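Side-chain contacts in beta-fructofuranosidase (Bifidobacterium adolescentis, PDB 6NOB), which probably hydrolyses beta-fructofuranosides, releasing fructose from sugars such as sucrose: residues F431-Y436 and D456-R461; H394-Q399 and E569-D574. One frame throughout, in Å; residues are numbered along the deposited sequence.

In the fold
Along the chain the segments run 394-399, 431-436, 456-461 and 569-574, so that contact 1 falls between the two halves of contact 2. Their centres lie 11 Å apart. Contact 1 is buried within the beta-propeller expected for family 32, at the open end of the strand pair 435-442 and 448-454, away from the turn that joins them. Contact 2 joins the loop following strand 385-396 of the propeller to the edge of the seven-stranded sheet in the C-terminal beta-sandwich. The two meet where the domains face each other: the Thr433 methyl CG2 lies 3.6 Å from CE1 of Phe573. Together they form part of one continuous interface between propeller and sandwich.

Contact 1: F431-Y436 and D456-R461; sequences FGTGYY and DFPEMR
Thr433 and Gly434 meet Phe457 and Pro458 through van der Waals contacts, with no hydrogen bond between the segments. The two branches of Thr433 have separate partners. OG1, set anti to the backbone N (chi1 -175°), comes to the edge of the Phe457 ring near its plane, 3.5 Å from CD2, and also borders CB of the same residue. The methyl CG2 meets the pyrrolidine ring of Pro458, 3.9 Å from its CG. Phe457 extends past the threonine towards the glycine, and its CD2 lies 3.6 Å from CA of Gly434. The backbone of Gly434 has a positive phi (92°), a conformation suited to a residue without a side chain, and the aromatic ring can pack directly on its main chain.

Hydrogen bonding organises the second segment internally. Residues Asp456 to Glu459 form a type I beta turn, in which the bond from Glu459 N to Asp456 O is weak at 3.3 Å. The carboxylate of Asp456 folds back over the residues that follow: OD1 accepts Met460 N at 2.6 Å through its syn lone pair, while OD2 receives Arg461 N at 2.8 Å from above the carboxylate plane. With a backbone N-H on each oxygen, the group is braced against rotation, and its charged form is probably favoured. The two bonds close the loop just after Phe457 and Pro458.

Phe402 meets the Phe457 ring edge-to-face. Backbone hydrogen bonds between Gly434 and Thr455 and between Tyr436 and Trp453 lead into the antiparallel pairing of strands 435-442 and 448-454. Across the domain boundary, Phe431, Tyr435, Asp456 and Arg461 touch strand 601-606 of the sandwich.

Contact 2: H394-Q399 and E569-D574; sequences HYRDKQ and EDVDFD
Gln399 and Asp572 are joined by the one direct hydrogen bond between the segments, from Asp572 N to Gln399 O (3.0 Å, 162° at the hydrogen). The same carbonyl oxygen borders Val571, 3.4 Å from CG1. Beside the bond the two side chains lie across each other, with CB of Gln399 3.8 Å from CB of Asp572, and the Gln399 methylenes CB and CG also lie against the carbonyl oxygen of Asp572. A bend at chi2 (80°) carries the Gln399 amide away from Asp572, leaving CB and CG to do the touching. The amide plane is turned 58° from the Asp572 carboxylate, whose OD1 is engaged in a salt bridge with Arg560.

Val571 divides its methyls: CG1, placed opposite the backbone N, also covers one face of the Phe573 ring towards the rim, whereas CG2 reaches the edge of the Arg396 guanidinium, 4.0 Å from NH2. NE and NH1 of the arginine bind the carbonyls of Gly400 and Gly326. A water in the guanidinium plane accepts from NH1 at 3.1 Å and extends the link towards OD2 of Asp570.

Phe573 is the centre of an inverse gamma turn at the edge of the sandwich sheet. The arrangement belongs to the propeller-sandwich interface characteristic of glycoside hydrolase family 32.

Contact 1: F431-Y436 and D456-R461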
loop_
_atom_site.group_PDB
_atom_site.type_symbol
_atom_site.label_atom_id
_atom_site.label_comp_id
_atom_site.label_asym_id
_atom_site.label_seq_id
_atom_site.Cartn_x
_atom_site.Cartn_y
_atom_site.Cartn_z
ATOM N N PHE A 431 -7.700 -10.204 8.877
ATOM C CA PHE A 431 -7.357 -10.970 10.068
ATOM C C PHE A 431 -6.014 -11.686 9.955
ATOM O O PHE A 431 -5.673 -12.478 10.840
ATOM C CB PHE A 431 -8.482 -11.962 10.415
ATOM C CG PHE A 431 -8.627 -13.124 9.460
ATOM C CD1 PHE A 431 -7.853 -14.268 9.604
ATOM C CD2 PHE A 431 -9.587 -13.098 8.459
ATOM C CE1 PHE A 431 -8.000 -15.343 8.741
ATOM C CE2 PHE A 431 -9.746 -14.172 7.593
ATOM C CZ PHE A 431 -8.951 -15.296 7.733
ATOM N N GLY A 432 -5.241 -11.415 8.906
ATOM C CA GLY A 432 -3.882 -11.915 8.825
ATOM C C GLY A 432 -2.897 -10.959 9.468
ATOM O O GLY A 432 -3.151 -10.446 10.561
ATOM N N THR A 433 -1.771 -10.702 8.806
ATOM C CA THR A 433 -0.823 -9.705 9.283
ATOM C C THR A 433 -0.081 -9.098 8.101
ATOM O O THR A 433 0.197 -9.774 7.108
ATOM C CB THR A 433 0.176 -10.293 10.289
ATOM O OG1 THR A 433 0.995 -9.240 10.814
ATOM C CG2 THR A 433 1.061 -11.346 9.635
ATOM N N GLY A 434 0.227 -7.807 8.217
ATOM C CA GLY A 434 0.992 -7.115 7.206
ATOM C C GLY A 434 0.174 -6.424 6.139
ATOM O O GLY A 434 0.752 -5.725 5.295
ATOM N N TYR A 435 -1.143 -6.612 6.131
ATOM C CA TYR A 435 -2.027 -5.844 5.262
ATOM C C TYR A 435 -2.157 -4.452 5.866
ATOM O O TYR A 435 -2.812 -4.274 6.899
ATOM C CB TYR A 435 -3.378 -6.542 5.134
ATOM C CG TYR A 435 -4.390 -5.815 4.281
ATOM C CD1 TYR A 435 -4.362 -5.920 2.895
ATOM C CD2 TYR A 435 -5.390 -5.046 4.860
ATOM C CE1 TYR A 435 -5.294 -5.265 2.107
ATOM C CE2 TYR A 435 -6.329 -4.395 4.083
ATOM C CZ TYR A 435 -6.275 -4.504 2.706
ATOM O OH TYR A 435 -7.207 -3.850 1.932
ATOM N N TYR A 436 -1.518 -3.468 5.240
ATOM C CA TYR A 436 -1.272 -2.190 5.886
ATOM C C TYR A 436 -1.484 -1.049 4.902
ATOM O O TYR A 436 -1.529 -1.247 3.684
ATOM C CB TYR A 436 0.154 -2.136 6.458
ATOM C CG TYR A 436 0.362 -1.089 7.524
ATOM C CD1 TYR A 436 -0.204 -1.232 8.782
ATOM C CD2 TYR A 436 1.134 0.039 7.274
ATOM C CE1 TYR A 436 -0.017 -0.277 9.761
ATOM C CE2 TYR A 436 1.329 0.999 8.247
ATOM C CZ TYR A 436 0.749 0.836 9.488
ATOM O OH TYR A 436 0.937 1.789 10.462
ATOM N N ASP A 456 6.302 -6.667 5.405
ATOM C CA ASP A 456 6.870 -7.986 5.689
ATOM C C ASP A 456 6.992 -8.239 7.194
ATOM O O ASP A 456 8.077 -8.430 7.740
ATOM C CB ASP A 456 8.223 -8.135 5.001
ATOM C CG ASP A 456 8.754 -9.554 5.070
ATOM O OD1 ASP A 456 7.928 -10.487 5.168
ATOM O OD2 ASP A 456 9.992 -9.733 5.043
ATOM N N PHE A 457 5.846 -8.263 7.865
ATOM C CA PHE A 457 5.821 -8.732 9.247
ATOM C C PHE A 457 6.116 -10.231 9.350
ATOM O O PHE A 457 6.787 -10.649 10.303
ATOM C CB PHE A 457 4.481 -8.398 9.908
ATOM C CG PHE A 457 4.250 -6.923 10.104
ATOM C CD1 PHE A 457 5.317 -6.049 10.233
ATOM C CD2 PHE A 457 2.962 -6.412 10.162
ATOM C CE1 PHE A 457 5.105 -4.691 10.412
ATOM C CE2 PHE A 457 2.744 -5.056 10.340
ATOM C CZ PHE A 457 3.815 -4.195 10.465
ATOM N N PRO A 458 5.649 -11.079 8.422
ATOM C CA PRO A 458 6.043 -12.499 8.465
ATOM C C PRO A 458 7.521 -12.759 8.201
ATOM O O PRO A 458 7.939 -13.922 8.258
ATOM C CB PRO A 458 5.179 -13.135 7.363
ATOM C CG PRO A 458 4.002 -12.240 7.246
ATOM C CD PRO A 458 4.544 -10.865 7.467
ATOM N N GLU A 459 8.317 -11.730 7.906
ATOM C CA GLU A 459 9.754 -11.876 7.670
ATOM C C GLU A 459 10.034 -12.873 6.546
ATOM O O GLU A 459 10.883 -13.758 6.663
ATOM C CB GLU A 459 10.484 -12.279 8.955
ATOM C CG GLU A 459 10.113 -11.428 10.152
ATOM C CD GLU A 459 11.008 -11.677 11.353
ATOM O OE1 GLU A 459 11.912 -12.537 11.265
ATOM O OE2 GLU A 459 10.802 -11.003 12.384
ATOM N N MET A 460 9.301 -12.723 5.445
ATOM C CA MET A 460 9.450 -13.599 4.294
ATOM C C MET A 460 10.371 -13.031 3.222
ATOM O O MET A 460 10.679 -13.738 2.256
ATOM C CB MET A 460 8.076 -13.901 3.683
ATOM C CG MET A 460 7.265 -14.910 4.478
ATOM S SD MET A 460 7.932 -16.576 4.327
ATOM C CE MET A 460 6.991 -17.433 5.585
ATOM N N ARG A 461 10.822 -11.790 3.369
ATOM C CA ARG A 461 11.655 -11.137 2.370
ATOM C C ARG A 461 13.107 -11.104 2.827
ATOM O O ARG A 461 13.396 -10.840 3.997
ATOM C CB ARG A 461 11.157 -9.717 2.097
ATOM C CG ARG A 461 9.757 -9.669 1.504
ATOM C CD ARG A 461 9.259 -8.242 1.357
ATOM N NE ARG A 461 7.982 -8.182 0.654
ATOM C CZ ARG A 461 7.050 -7.262 0.880
ATOM N NH1 ARG A 461 7.250 -6.320 1.795
ATOM N NH2 ARG A 461 5.916 -7.285 0.195
#

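Contact 2: H394-Q399 and E569-D574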
loop_
_atom_site.group_PDB
_atom_site.type_symbol
_atom_site.label_atom_id
_atom_site.label_comp_id
_atom_site.label_asym_id
_atom_site.label_seq_id
_atom_site.Cartn_x
_atom_site.Cartn_y
_atom_site.Cartn_z
ATOM N N HIS A 394 2.235 0.868 16.598
ATOM C CA HIS A 394 2.895 0.375 17.807
ATOM C C HIS A 394 1.913 -0.342 18.730
ATOM O O HIS A 394 1.961 -0.198 19.954
ATOM C CB HIS A 394 3.606 1.510 18.546
ATOM C CG HIS A 394 4.725 2.126 17.766
ATOM N ND1 HIS A 394 5.338 3.301 18.147
ATOM C CD2 HIS A 394 5.342 1.731 16.629
ATOM C CE1 HIS A 394 6.283 3.603 17.275
ATOM N NE2 HIS A 394 6.307 2.666 16.344
ATOM N N TYR A 395 1.014 -1.122 18.138
ATOM C CA TYR A 395 0.030 -1.871 18.902
ATOM C C TYR A 395 -0.113 -3.261 18.307
ATOM O O TYR A 395 -0.315 -3.405 17.097
ATOM C CB TYR A 395 -1.331 -1.162 18.913
ATOM C CG TYR A 395 -2.438 -1.991 19.530
ATOM C CD1 TYR A 395 -2.552 -2.117 20.911
ATOM C CD2 TYR A 395 -3.368 -2.650 18.729
ATOM C CE1 TYR A 395 -3.562 -2.876 21.479
ATOM C CE2 TYR A 395 -4.381 -3.413 19.287
ATOM C CZ TYR A 395 -4.473 -3.523 20.662
ATOM O OH TYR A 395 -5.478 -4.283 21.221
ATOM N N ARG A 396 -0.001 -4.274 19.156
ATOM C CA ARG A 396 -0.349 -5.641 18.806
ATOM C C ARG A 396 -1.653 -5.992 19.503
ATOM O O ARG A 396 -1.857 -5.623 20.661
ATOM C CB ARG A 396 0.750 -6.623 19.219
ATOM C CG ARG A 396 2.085 -6.396 18.530
ATOM C CD ARG A 396 3.124 -7.408 18.988
ATOM N NE ARG A 396 2.851 -8.744 18.470
ATOM C CZ ARG A 396 3.646 -9.794 18.652
ATOM N NH1 ARG A 396 4.771 -9.668 19.343
ATOM N NH2 ARG A 396 3.314 -10.972 18.144
ATOM N N ASP A 397 -2.543 -6.686 18.798
ATOM C CA ASP A 397 -3.794 -7.083 19.427
ATOM C C ASP A 397 -3.553 -8.276 20.352
ATOM O O ASP A 397 -2.438 -8.795 20.461
ATOM C CB ASP A 397 -4.867 -7.372 18.373
ATOM C CG ASP A 397 -4.461 -8.447 17.372
ATOM O OD1 ASP A 397 -3.538 -9.242 17.650
ATOM O OD2 ASP A 397 -5.089 -8.498 16.290
ATOM N N LYS A 398 -4.615 -8.704 21.043
ATOM C CA LYS A 398 -4.517 -9.854 21.938
ATOM C C LYS A 398 -3.956 -11.074 21.223
ATOM O O LYS A 398 -3.226 -11.871 21.825
ATOM C CB LYS A 398 -5.895 -10.173 22.525
ATOM C CG LYS A 398 -5.942 -11.410 23.404
ATOM C CD LYS A 398 -7.370 -11.904 23.584
ATOM N N GLN A 399 -4.269 -11.225 19.938
ATOM C CA GLN A 399 -3.821 -12.366 19.154
ATOM C C GLN A 399 -2.377 -12.245 18.685
ATOM O O GLN A 399 -1.831 -13.227 18.171
ATOM C CB GLN A 399 -4.733 -12.551 17.940
ATOM C CG GLN A 399 -6.170 -12.916 18.275
ATOM C CD GLN A 399 -7.000 -11.716 18.690
ATOM O OE1 GLN A 399 -6.594 -10.569 18.501
ATOM N NE2 GLN A 399 -8.169 -11.976 19.261
ATOM N N GLU A 569 4.510 -17.670 13.609
ATOM C CA GLU A 569 3.846 -18.928 13.937
ATOM C C GLU A 569 3.071 -18.835 15.249
ATOM O O GLU A 569 2.087 -19.559 15.442
ATOM C CB GLU A 569 4.881 -20.052 14.005
ATOM C CG GLU A 569 4.304 -21.433 14.262
ATOM C CD GLU A 569 5.374 -22.496 14.427
ATOM O OE1 GLU A 569 5.060 -23.688 14.223
ATOM O OE2 GLU A 569 6.527 -22.140 14.761
ATOM N N ASP A 570 3.485 -17.945 16.150
ATOM C CA ASP A 570 2.890 -17.814 17.473
ATOM C C ASP A 570 1.689 -16.873 17.498
ATOM O O ASP A 570 1.175 -16.574 18.581
ATOM C CB ASP A 570 3.944 -17.332 18.478
ATOM C CG ASP A 570 4.668 -16.075 18.011
ATOM O OD1 ASP A 570 4.695 -15.812 16.790
ATOM O OD2 ASP A 570 5.207 -15.344 18.871
ATOM N N VAL A 571 1.234 -16.404 16.338
ATOM C CA VAL A 571 0.173 -15.409 16.245
ATOM C C VAL A 571 -1.136 -16.108 15.900
ATOM O O VAL A 571 -1.177 -16.956 14.999
ATOM C CB VAL A 571 0.519 -14.335 15.201
ATOM C CG1 VAL A 571 -0.641 -13.363 15.036
ATOM C CG2 VAL A 571 1.790 -13.607 15.606
ATOM N N ASP A 572 -2.205 -15.746 16.608
ATOM C CA ASP A 572 -3.525 -16.352 16.431
ATOM C C ASP A 572 -4.279 -15.570 15.359
ATOM O O ASP A 572 -4.896 -14.543 15.643
ATOM C CB ASP A 572 -4.276 -16.355 17.759
ATOM C CG ASP A 572 -5.635 -17.029 17.673
ATOM O OD1 ASP A 572 -5.931 -17.664 16.642
ATOM O OD2 ASP A 572 -6.410 -16.919 18.650
ATOM N N PHE A 573 -4.247 -16.060 14.119
ATOM C CA PHE A 573 -4.914 -15.375 13.009
ATOM C C PHE A 573 -6.401 -15.736 12.972
ATOM O O PHE A 573 -6.924 -16.272 11.997
ATOM C CB PHE A 573 -4.224 -15.704 11.692
ATOM C CG PHE A 573 -2.787 -15.276 11.644
ATOM C CD1 PHE A 573 -2.449 -13.934 11.534
ATOM C CD2 PHE A 573 -1.772 -16.212 11.712
ATOM C CE1 PHE A 573 -1.121 -13.539 11.491
ATOM C CE2 PHE A 573 -0.446 -15.826 11.669
ATOM C CZ PHE A 573 -0.119 -14.488 11.559
ATOM N N ASP A 574 -7.080 -15.422 14.076
ATOM C CA ASP A 574 -8.508 -15.686 14.203
ATOM C C ASP A 574 -9.294 -14.895 13.166
ATOM O O ASP A 574 -9.163 -13.671 13.071
ATOM C CB ASP A 574 -8.970 -15.320 15.616
ATOM C CG ASP A 574 -10.360 -15.843 15.944
ATOM O OD1 ASP A 574 -11.166 -16.065 15.017
ATOM O OD2 ASP A 574 -10.648 -16.024 17.145
HETATM O O HOH W 1 6.357 -12.274 19.091
#